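Side-chain contact in alpha-11 giardin (Giardia intestinalis, PDB 2II2), which binds calcium as a member of the annexin family, and probably takes part in parasite attachment to the intestinal mucosa and in cytoskeletal remodelling: residues Gln114-Lys117 against Asp123-Gln126. Residues are numbered along the deposited sequence; the frame is centred on the assembly and turned at random.
Sequences QAYK and DLLQ
Lys117 and Asp123 close a salt bridge across a helix-turn-helix of the all-helical annexin fold, where a short turn links helix 106-120 to helix 124-131. Lys117 NZ donates to Asp123 OD1 at 2.7 Å. The two side chains lie alongside each other and point the same way. The ammonium group meets OD1 from above the carboxylate plane, 37° out of it. The other oxygen, Asp123 OD2, is farther from Lys117 NZ, at 3.9 Å. The lysine chain bends at chi2 (55°) and again at chi4, and its CD passes 3.4 Å from Asp123 OD1. Asp123 sits at the N-cap position of helix 124-131, but its carboxylate makes no capping bond. Both charged residues are exposed.

Tyr116 and Leu124 form the buried part of the contact. The Tyr116 ring reaches the start of the second helix, with CD2 3.6 Å from Leu124 N and 3.8 Å from Leu124 CB. The polar end of the tyrosine is satisfied within the second helix: OH hydrogen-bonds to Asp127 OD2. Tyr116 also touches Ile84 and Lys85 of helix 76-89, while Leu124 packs on Ile146 of helix 137-147. Leu124 CD1 makes a CH-pi contact over the Tyr116 ring, 3.7 Å from its centroid and 4° off the normal.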
loop_
_atom_site.group_PDB
_atom_site.type_symbol
_atom_site.label_atom_id
_atom_site.label_comp_id
_atom_site.label_asym_id
_atom_site.label_seq_id
_atom_site.Cartn_x
_atom_site.Cartn_y
_atom_site.Cartn_z
ATOM N N GLN A 114 -5.305 -1.450 -17.251
ATOM C CA GLN A 114 -5.456 -2.473 -18.276
ATOM C C GLN A 114 -5.867 -3.797 -17.675
ATOM O O GLN A 114 -6.780 -4.456 -18.176
ATOM C CB GLN A 114 -4.166 -2.619 -19.073
ATOM C CG GLN A 114 -3.880 -1.407 -19.941
ATOM C CD GLN A 114 -2.482 -1.419 -20.547
ATOM O OE1 GLN A 114 -1.544 -2.005 -20.002
ATOM N NE2 GLN A 114 -2.334 -0.735 -21.672
ATOM N N ALA A 115 -5.201 -4.196 -16.596
ATOM C CA ALA A 115 -5.501 -5.454 -15.931
ATOM C C ALA A 115 -6.878 -5.447 -15.308
ATOM O O ALA A 115 -7.571 -6.480 -15.302
ATOM C CB ALA A 115 -4.469 -5.768 -14.877
ATOM N N TYR A 116 -7.258 -4.303 -14.740
ATOM C CA TYR A 116 -8.551 -4.179 -14.110
ATOM C C TYR A 116 -9.679 -4.316 -15.139
ATOM O O TYR A 116 -10.677 -4.985 -14.870
ATOM C CB TYR A 116 -8.639 -2.857 -13.354
ATOM C CG TYR A 116 -9.906 -2.674 -12.583
ATOM C CD1 TYR A 116 -9.982 -3.019 -11.223
ATOM C CD2 TYR A 116 -11.033 -2.138 -13.201
ATOM C CE1 TYR A 116 -11.163 -2.844 -10.509
ATOM C CE2 TYR A 116 -12.206 -1.963 -12.501
ATOM C CZ TYR A 116 -12.272 -2.300 -11.156
ATOM O OH TYR A 116 -13.425 -2.103 -10.432
ATOM N N LYS A 117 -9.513 -3.660 -16.286
ATOM C CA LYS A 117 -10.475 -3.760 -17.394
ATOM C C LYS A 117 -10.552 -5.195 -17.925
ATOM O O LYS A 117 -11.637 -5.697 -18.172
ATOM C CB LYS A 117 -10.091 -2.783 -18.520
ATOM C CG LYS A 117 -10.939 -2.846 -19.804
ATOM C CD LYS A 117 -12.418 -2.681 -19.558
ATOM C CE LYS A 117 -13.167 -2.496 -20.888
ATOM N NZ LYS A 117 -13.163 -1.090 -21.385
ATOM N N ASP A 123 -13.882 -0.291 -16.975
ATOM C CA ASP A 123 -12.799 0.659 -16.764
ATOM C C ASP A 123 -12.742 1.045 -15.294
ATOM O O ASP A 123 -13.759 1.359 -14.685
ATOM C CB ASP A 123 -13.018 1.935 -17.597
ATOM C CG ASP A 123 -12.980 1.682 -19.098
ATOM O OD1 ASP A 123 -12.306 0.733 -19.542
ATOM O OD2 ASP A 123 -13.623 2.463 -19.844
ATOM N N LEU A 124 -11.539 1.039 -14.739
ATOM C CA LEU A 124 -11.317 1.472 -13.368
ATOM C C LEU A 124 -11.895 2.856 -13.086
ATOM O O LEU A 124 -12.621 3.048 -12.104
ATOM C CB LEU A 124 -9.802 1.459 -13.094
ATOM C CG LEU A 124 -9.453 1.833 -11.642
ATOM C CD1 LEU A 124 -10.040 0.865 -10.662
ATOM C CD2 LEU A 124 -7.932 1.873 -11.450
ATOM N N LEU A 125 -11.589 3.819 -13.955
ATOM C CA LEU A 125 -12.093 5.180 -13.757
ATOM C C LEU A 125 -13.616 5.218 -13.755
ATOM O O LEU A 125 -14.202 5.938 -12.961
ATOM C CB LEU A 125 -11.535 6.147 -14.808
ATOM C CG LEU A 125 -11.976 7.611 -14.690
ATOM C CD1 LEU A 125 -11.661 8.224 -13.341
ATOM C CD2 LEU A 125 -11.344 8.427 -15.825
ATOM N N GLN A 126 -14.255 4.424 -14.610
ATOM C CA GLN A 126 -15.724 4.411 -14.650
ATOM C C GLN A 126 -16.332 3.828 -13.361
ATOM O O GLN A 126 -17.331 4.331 -12.831
ATOM C CB GLN A 126 -16.216 3.674 -15.895
ATOM C CG GLN A 126 -17.675 3.927 -16.240
ATOM C CD GLN A 126 -18.019 5.396 -16.441
ATOM O OE1 GLN A 126 -17.182 6.216 -16.826
ATOM N NE2 GLN A 126 -19.269 5.731 -16.194
#